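Local coordinates for protein methylmalonyl-CoA carboxyltransferase 5S subunit (Propionibacterium freudenreichii subsp. shermanii, PDB 1RQB) that transfers the carboxyl group from biotin on the 1.3S subunit to pyruvate, forming oxaloacetate, as the cobalt-dependent 5S part of transcarboxylase, at residues S38-R43 and K302-T307; T251-M256 and D291-I296. All blocks are in the same frame, centred on the assembly; numbering follows the deposited sequence.

How the contacts relate
Both contacts lie on the same side of the chain's centre, and contact 2 falls within the loop in the chain that contact 1 closes. They touch through L39 CD1 on M256 O (3.4 Å) and M40 CE on M256 CE (3.5 Å). Contact 2 is the more buried: it sets the loop after strand 248-251 against helix 283-296 with mostly apolar chemistry. Contact 1 is partly buried and joins the turn after helix 31-39 to the chain leaving the barrel, using an aromatic face, a guanidinium group and a shared water. R297 ties them together, through E304 in contact 1 and the S255 carbonyl in contact 2. In the dimer, K294 NZ of one subunit is hydrogen-bonded to T307 OG1 of the other.

Contact 1: residues S38-R43 and K302-T307; sequences SLMATR and KFESKT
One face of the F303 ring is covered by the aliphatic stem of R43: CG sits over the ring centre, 3.7 Å from the centroid, in a CH-pi contact. The guanidinium in turn has F303 CE2 over one of its faces, off toward the rim, with the two planes 42° apart and R43 NE 3.6 Å from F303 CE2. At its edge, NH1 donates a hydrogen bond to A41 O (3.0 Å), in plane with the guanidinium and on a carbonyl lone pair. This bond restrains the rotation of the group, and F78 adds a cation-pi partner. The R43 chain is folded at chi2 (-59°), which turns the head back to the A41 carbonyl while CG rests on the ring. M40 O touches F303 CB at 3.6 Å; both it and A41 CB stand oblique to the ring. Further along, a water joins the segments: it donates to L39 O and E304 OE1 and accepts from S305 N, each at 2.7 Å. E304 OE2 forms a salt bridge with R297, and the selenomethionine methyl M40 CE lies alongside it. M40 to R43 form a type I' beta turn directly after helix 31-39, which carries the substrate-binding residues R33 to Q37. With the L39 side chain about 10 Å from the cobalt ion, the turn lies close to the active site of the TIM barrel, covered by the segment leading toward helix 313-316.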
ATOM      1  N   SER A  38     -15.626  -1.537  -0.182  1.00 12.59           N
ATOM      2  CA  SER A  38     -14.514  -2.318  -0.741  1.00 13.45           C
ATOM      3  C   SER A  38     -13.739  -3.083   0.332  1.00 14.80           C
ATOM      4  O   SER A  38     -13.217  -4.163   0.060  1.00 16.58           O
ATOM      5  CB  SER A  38     -13.546  -1.377  -1.470  1.00 14.33           C
ATOM      6  OG  SER A  38     -14.221  -0.661  -2.493  1.00 15.85           O
ATOM      7  N   LEU A  39     -13.673  -2.555   1.549  1.00  8.25           N
ATOM      8  CA  LEU A  39     -12.845  -3.216   2.569  1.00 10.30           C
ATOM      9  C   LEU A  39     -13.647  -4.029   3.588  1.00 17.67           C
ATOM     10  O   LEU A  39     -13.103  -4.963   4.177  1.00 16.12           O
ATOM     11  CB  LEU A  39     -12.009  -2.170   3.307  1.00 11.15           C
ATOM     12  CG  LEU A  39     -10.917  -1.519   2.450  1.00 10.65           C
ATOM     13  CD1 LEU A  39     -10.327  -0.331   3.168  1.00 14.37           C
ATOM     14  CD2 LEU A  39      -9.846  -2.562   2.129  1.00 17.19           C
HETATM   15  N   MSE A  40     -14.916  -3.700   3.823  1.00 12.83           N
HETATM   16  CA  MSE A  40     -15.641  -4.445   4.862  1.00 14.74           C
HETATM   17  C   MSE A  40     -17.095  -4.736   4.484  1.00 11.40           C
HETATM   18  O   MSE A  40     -18.009  -4.617   5.298  1.00 15.49           O
HETATM   19  CB  MSE A  40     -15.517  -3.719   6.207  1.00 20.25           C
HETATM   20  CG  MSE A  40     -15.849  -2.258   6.204  1.00 29.12           C
HETATM   21 SE   MSE A  40     -14.668  -1.295   7.454  1.00 49.23          SE
HETATM   22  CE  MSE A  40     -13.143  -1.058   6.324  1.00 37.73           C
ATOM     23  N   ALA A  41     -17.269  -5.121   3.227  1.00 10.87           N
ATOM     24  CA  ALA A  41     -18.554  -5.551   2.655  1.00 13.31           C
ATOM     25  C   ALA A  41     -19.684  -4.542   2.877  1.00 14.03           C
ATOM     26  O   ALA A  41     -20.828  -4.941   3.091  1.00 14.68           O
ATOM     27  CB  ALA A  41     -18.930  -6.925   3.252  1.00 15.66           C
ATOM     28  N   THR A  42     -19.374  -3.247   2.843  1.00 14.01           N
ATOM     29  CA  THR A  42     -20.388  -2.188   2.962  1.00 12.59           C
ATOM     30  C   THR A  42     -21.163  -2.278   4.279  1.00 15.52           C
ATOM     31  O   THR A  42     -22.272  -1.756   4.374  1.00 13.08           O
ATOM     32  CB  THR A  42     -21.445  -2.293   1.816  1.00 16.36           C
ATOM     33  OG1 THR A  42     -20.858  -2.883   0.645  1.00 17.20           O
ATOM     34  CG2 THR A  42     -21.973  -0.920   1.459  1.00 15.86           C
ATOM     35  N   ARG A  43     -20.575  -2.866   5.317  1.00 13.88           N
ATOM     36  CA  ARG A  43     -21.302  -3.049   6.581  1.00 12.30           C
ATOM     37  C   ARG A  43     -21.168  -1.872   7.550  1.00 16.89           C
ATOM     38  O   ARG A  43     -21.736  -1.916   8.640  1.00 15.36           O
ATOM     39  CB  ARG A  43     -20.816  -4.312   7.288  1.00 14.48           C
ATOM     40  CG  ARG A  43     -21.124  -5.627   6.577  1.00 12.08           C
ATOM     41  CD  ARG A  43     -22.621  -5.789   6.373  1.00 15.20           C
ATOM     42  NE  ARG A  43     -23.006  -7.191   6.204  1.00 14.21           N
ATOM     43  CZ  ARG A  43     -22.797  -7.934   5.127  1.00 17.41           C
ATOM     44  NH1 ARG A  43     -22.191  -7.433   4.059  1.00 18.91           N
ATOM     45  NH2 ARG A  43     -23.207  -9.197   5.126  1.00 17.13           N
ATOM     46  N   LYS A 302     -14.544  -9.247  11.095  1.00 14.82           N
ATOM     47  CA  LYS A 302     -15.203 -10.421  10.500  1.00 16.85           C
ATOM     48  C   LYS A 302     -15.539 -10.192   9.025  1.00 16.53           C
ATOM     49  O   LYS A 302     -15.897 -11.136   8.323  1.00 15.67           O
ATOM     50  CB  LYS A 302     -16.509 -10.767  11.244  1.00 18.54           C
ATOM     51  CG  LYS A 302     -16.377 -11.159  12.721  1.00 18.07           C
ATOM     52  CD  LYS A 302     -15.527 -12.421  12.915  1.00 21.59           C
ATOM     53  CE  LYS A 302     -15.498 -12.837  14.393  1.00 24.92           C
ATOM     54  NZ  LYS A 302     -14.804 -14.142  14.584  1.00 27.55           N
ATOM     55  N   PHE A 303     -15.451  -8.957   8.534  1.00 16.92           N
ATOM     56  CA  PHE A 303     -15.811  -8.706   7.131  1.00 13.07           C
ATOM     57  C   PHE A 303     -14.596  -8.295   6.292  1.00 18.49           C
ATOM     58  O   PHE A 303     -14.750  -7.949   5.122  1.00 19.22           O
ATOM     59  CB  PHE A 303     -16.865  -7.587   7.030  1.00 14.91           C
ATOM     60  CG  PHE A 303     -18.121  -7.856   7.809  1.00 13.43           C
ATOM     61  CD1 PHE A 303     -18.273  -7.364   9.101  1.00 17.49           C
ATOM     62  CD2 PHE A 303     -19.143  -8.617   7.254  1.00 16.10           C
ATOM     63  CE1 PHE A 303     -19.430  -7.627   9.836  1.00 15.95           C
ATOM     64  CE2 PHE A 303     -20.310  -8.894   7.976  1.00 15.78           C
ATOM     65  CZ  PHE A 303     -20.456  -8.401   9.267  1.00 16.24           C
ATOM     66  N   GLU A 304     -13.390  -8.349   6.853  1.00 19.01           N
ATOM     67  CA  GLU A 304     -12.182  -7.923   6.129  1.00 21.50           C
ATOM     68  C   GLU A 304     -11.704  -8.976   5.127  1.00 27.86           C
ATOM     69  O   GLU A 304     -12.021 -10.159   5.242  1.00 23.95           O
ATOM     70  CB  GLU A 304     -11.038  -7.659   7.112  1.00 24.80           C
ATOM     71  CG  GLU A 304     -11.255  -6.533   8.098  1.00 30.81           C
ATOM     72  CD  GLU A 304     -10.776  -5.185   7.571  1.00 35.15           C
ATOM     73  OE1 GLU A 304      -9.939  -5.161   6.642  1.00 35.28           O
ATOM     74  OE2 GLU A 304     -11.223  -4.147   8.102  1.00 35.40           O
ATOM     75  N   SER A 305     -10.913  -8.514   4.149  1.00 28.17           N
ATOM     76  CA  SER A 305     -10.304  -9.363   3.114  1.00 31.38           C
ATOM     77  C   SER A 305      -8.884  -9.716   3.559  1.00 31.60           C
ATOM     78  O   SER A 305      -8.323  -9.054   4.431  1.00 29.35           O
ATOM     79  CB  SER A 305     -10.241  -8.630   1.774  1.00 36.34           C
ATOM     80  OG  SER A 305     -11.525  -8.544   1.187  1.00 47.24           O
ATOM     81  N   LYS A 306      -8.276 -10.718   2.928  1.00 33.38           N
ATOM     82  CA  LYS A 306      -6.946 -11.173   3.361  1.00 34.40           C
ATOM     83  C   LYS A 306      -5.830 -10.891   2.349  1.00 33.69           C
ATOM     84  O   LYS A 306      -4.711 -11.363   2.543  1.00 36.49           O
ATOM     85  CB  LYS A 306      -7.009 -12.671   3.662  1.00 38.93           C
ATOM     86  CG  LYS A 306      -7.962 -13.009   4.808  1.00 46.84           C
ATOM     87  CD  LYS A 306      -8.109 -14.508   5.024  1.00 51.48           C
ATOM     88  CE  LYS A 306      -8.783 -15.176   3.839  1.00 56.37           C
ATOM     89  NZ  LYS A 306     -10.193 -14.704   3.676  1.00 58.13           N
ATOM     90  N   THR A 307      -6.075 -10.133   1.285  1.00 30.39           N
ATOM     91  CA  THR A 307      -4.983  -9.879   0.331  1.00 29.51           C
ATOM     92  C   THR A 307      -4.789  -8.373   0.139  1.00 26.89           C
ATOM     93  O   THR A 307      -5.722  -7.662  -0.230  1.00 31.36           O
ATOM     94  CB  THR A 307      -5.261 -10.529  -1.054  1.00 33.49           C
ATOM     95  OG1 THR A 307      -5.600 -11.916  -0.883  1.00 30.67           O
ATOM     96  CG2 THR A 307      -4.015 -10.432  -1.945  1.00 27.51           C
TER
HETATM   97  O   HOH W   1     -10.555  -5.835   4.094  1.00 26.16           O

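Contact 2: residues T251-M256 and D291-I296; sequences TAISSM and DHFKAI
M256, a selenomethionine, meets F293 most closely through CG, not through its selenium: CG is 3.6 Å from F293 CB, whereas SE stands 5.4 Å from the ring centroid, 55° off the normal, an oblique Met-aromatic contact. The two side chains cross at about a right angle, and bends at chi2 and chi3 turn the M256 methyl toward M40. I253 CG2 adds a looser apolar touch, 4.2 Å from F293 CD1. One face of the ring is taken up within the helix by H292, whose CD2 stands over its centre. S255 faces the helix backbone: its OG lies 3.6 Å from both F293 CB and K294 N. With chi1 at 46°, this hydroxyl is turned to the helix backbone, where it bonds R290 O, while S255 CB packs 3.9 Å from K294 CB. K294 NZ leaves the contact for T307 OG1 of the second subunit. Direct contact between the segments is therefore apolar, while polar groups of the loop after strand 248-251 are satisfied beyond it: S255 OG by the R290 carbonyl at the preceding turn of helix 283-296, S255 O by R297, and S254 OG by E266.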
ATOM      1  N   THR A 251      -9.529   9.365  -3.051  1.00  7.48           N
ATOM      2  CA  THR A 251      -8.677   8.661  -2.083  1.00 11.99           C
ATOM      3  C   THR A 251      -9.500   8.326  -0.836  1.00  9.51           C
ATOM      4  O   THR A 251     -10.623   8.798  -0.664  1.00  8.66           O
ATOM      5  CB  THR A 251      -7.463   9.539  -1.653  1.00 14.04           C
ATOM      6  OG1 THR A 251      -7.949  10.717  -0.992  1.00 18.43           O
ATOM      7  CG2 THR A 251      -6.635   9.966  -2.875  1.00 13.69           C
ATOM      8  N   ALA A 252      -8.919   7.511   0.035  1.00  7.75           N
ATOM      9  CA  ALA A 252      -9.593   7.118   1.282  1.00  9.05           C
ATOM     10  C   ALA A 252      -8.664   7.428   2.458  1.00 11.25           C
ATOM     11  O   ALA A 252      -7.461   7.186   2.373  1.00  8.09           O
ATOM     12  CB  ALA A 252      -9.913   5.608   1.263  1.00  8.65           C
ATOM     13  N   ILE A 253      -9.223   7.937   3.558  1.00  8.71           N
ATOM     14  CA  ILE A 253      -8.406   8.248   4.742  1.00  8.52           C
ATOM     15  C   ILE A 253      -7.521   7.036   5.045  1.00  9.55           C
ATOM     16  O   ILE A 253      -7.957   5.891   4.940  1.00  9.86           O
ATOM     17  CB  ILE A 253      -9.310   8.664   5.935  1.00 11.55           C
ATOM     18  CG1 ILE A 253      -8.507   9.527   6.932  1.00  7.42           C
ATOM     19  CG2 ILE A 253      -9.913   7.434   6.590  1.00 11.56           C
ATOM     20  CD1 ILE A 253      -8.086  10.886   6.367  1.00 11.32           C
ATOM     21  N   SER A 254      -6.275   7.292   5.449  1.00  7.75           N
ATOM     22  CA  SER A 254      -5.249   6.247   5.601  1.00  9.78           C
ATOM     23  C   SER A 254      -5.640   5.056   6.483  1.00 10.37           C
ATOM     24  O   SER A 254      -5.191   3.944   6.209  1.00 11.32           O
ATOM     25  CB  SER A 254      -3.915   6.860   6.065  1.00 12.65           C
ATOM     26  OG  SER A 254      -4.001   7.397   7.367  1.00 18.21           O
ATOM     27  N   SER A 255      -6.451   5.229   7.522  1.00  8.20           N
ATOM     28  CA  SER A 255      -6.806   4.084   8.374  1.00 10.75           C
ATOM     29  C   SER A 255      -7.837   3.172   7.700  1.00 10.84           C
ATOM     30  O   SER A 255      -8.168   2.105   8.213  1.00  9.05           O
ATOM     31  CB  SER A 255      -7.336   4.569   9.730  1.00 12.29           C
ATOM     32  OG  SER A 255      -8.277   5.619   9.564  1.00 11.31           O
HETATM   33  N   MSE A 256      -8.345   3.582   6.546  1.00  8.04           N
HETATM   34  CA  MSE A 256      -9.341   2.804   5.792  1.00  8.63           C
HETATM   35  C   MSE A 256      -8.907   2.756   4.325  1.00  9.44           C
HETATM   36  O   MSE A 256      -9.727   3.000   3.441  1.00  9.48           O
HETATM   37  CB  MSE A 256     -10.685   3.522   5.825  1.00  9.73           C
HETATM   38  CG  MSE A 256     -11.231   3.778   7.193  1.00 16.95           C
HETATM   39 SE   MSE A 256     -12.106   2.173   7.754  1.00 32.90          SE
HETATM   40  CE  MSE A 256     -13.777   2.396   6.771  1.00 20.45           C
ATOM     41  N   ASP A 291      -7.776   9.032  12.938  1.00 10.69           N
ATOM     42  CA  ASP A 291      -7.843   8.453  14.288  1.00 12.44           C
ATOM     43  C   ASP A 291      -9.255   7.948  14.583  1.00 12.33           C
ATOM     44  O   ASP A 291      -9.444   6.926  15.241  1.00 12.16           O
ATOM     45  CB  ASP A 291      -7.410   9.496  15.329  1.00 14.39           C
ATOM     46  CG  ASP A 291      -5.893   9.676  15.370  1.00 27.92           C
ATOM     47  OD1 ASP A 291      -5.193   8.950  14.629  1.00 24.40           O
ATOM     48  OD2 ASP A 291      -5.403  10.530  16.142  1.00 29.74           O
ATOM     49  N   HIS A 292     -10.247   8.660  14.079  1.00 11.80           N
ATOM     50  CA  HIS A 292     -11.636   8.238  14.303  1.00 12.63           C
ATOM     51  C   HIS A 292     -11.861   6.840  13.723  1.00 14.74           C
ATOM     52  O   HIS A 292     -12.361   5.945  14.403  1.00 15.71           O
ATOM     53  CB  HIS A 292     -12.600   9.197  13.612  1.00 11.86           C
ATOM     54  CG  HIS A 292     -14.029   8.777  13.731  1.00 15.50           C
ATOM     55  ND1 HIS A 292     -14.803   9.092  14.826  1.00 20.73           N
ATOM     56  CD2 HIS A 292     -14.801   8.002  12.934  1.00 17.78           C
ATOM     57  CE1 HIS A 292     -15.992   8.526  14.701  1.00 19.45           C
ATOM     58  NE2 HIS A 292     -16.016   7.857  13.562  1.00 18.85           N
ATOM     59  N   PHE A 293     -11.497   6.652  12.459  1.00 11.73           N
ATOM     60  CA  PHE A 293     -11.754   5.349  11.827  1.00 12.83           C
ATOM     61  C   PHE A 293     -10.766   4.279  12.291  1.00 12.52           C
ATOM     62  O   PHE A 293     -11.081   3.091  12.249  1.00 13.99           O
ATOM     63  CB  PHE A 293     -11.783   5.484  10.307  1.00 13.18           C
ATOM     64  CG  PHE A 293     -13.028   6.170   9.808  1.00 14.85           C
ATOM     65  CD1 PHE A 293     -13.006   7.509   9.448  1.00 11.48           C
ATOM     66  CD2 PHE A 293     -14.254   5.497   9.823  1.00 13.04           C
ATOM     67  CE1 PHE A 293     -14.192   8.187   9.114  1.00 14.83           C
ATOM     68  CE2 PHE A 293     -15.447   6.160   9.496  1.00 15.13           C
ATOM     69  CZ  PHE A 293     -15.416   7.510   9.142  1.00 11.03           C
ATOM     70  N   LYS A 294      -9.588   4.678  12.746  1.00 12.88           N
ATOM     71  CA  LYS A 294      -8.613   3.683  13.215  1.00 12.87           C
ATOM     72  C   LYS A 294      -9.181   2.958  14.437  1.00 15.46           C
ATOM     73  O   LYS A 294      -8.972   1.759  14.620  1.00 16.53           O
ATOM     74  CB  LYS A 294      -7.290   4.358  13.591  1.00 12.02           C
ATOM     75  CG  LYS A 294      -6.257   3.350  14.082  1.00 23.86           C
ATOM     76  CD  LYS A 294      -4.931   3.991  14.454  1.00 30.65           C
ATOM     77  CE  LYS A 294      -3.948   2.924  14.937  1.00 37.62           C
ATOM     78  NZ  LYS A 294      -3.821   1.762  13.988  1.00 36.81           N
ATOM     79  N   ALA A 295      -9.918   3.690  15.259  1.00 13.60           N
ATOM     80  CA  ALA A 295     -10.510   3.129  16.482  1.00 14.81           C
ATOM     81  C   ALA A 295     -11.733   2.267  16.161  1.00 17.86           C
ATOM     82  O   ALA A 295     -12.059   1.337  16.897  1.00 22.30           O
ATOM     83  CB  ALA A 295     -10.911   4.275  17.426  1.00 19.08           C
ATOM     84  N   ILE A 296     -12.394   2.544  15.046  1.00 18.27           N
ATOM     85  CA  ILE A 296     -13.623   1.824  14.684  1.00 18.84           C
ATOM     86  C   ILE A 296     -13.370   0.594  13.808  1.00 18.87           C
ATOM     87  O   ILE A 296     -14.077  -0.406  13.922  1.00 15.08           O
ATOM     88  CB  ILE A 296     -14.583   2.796  13.944  1.00 23.98           C
ATOM     89  CG1 ILE A 296     -15.306   3.657  14.977  1.00 26.25           C
ATOM     90  CG2 ILE A 296     -15.543   2.038  13.016  1.00 26.56           C
ATOM     91  CD1 ILE A 296     -16.105   4.768  14.375  1.00 36.54           C
TER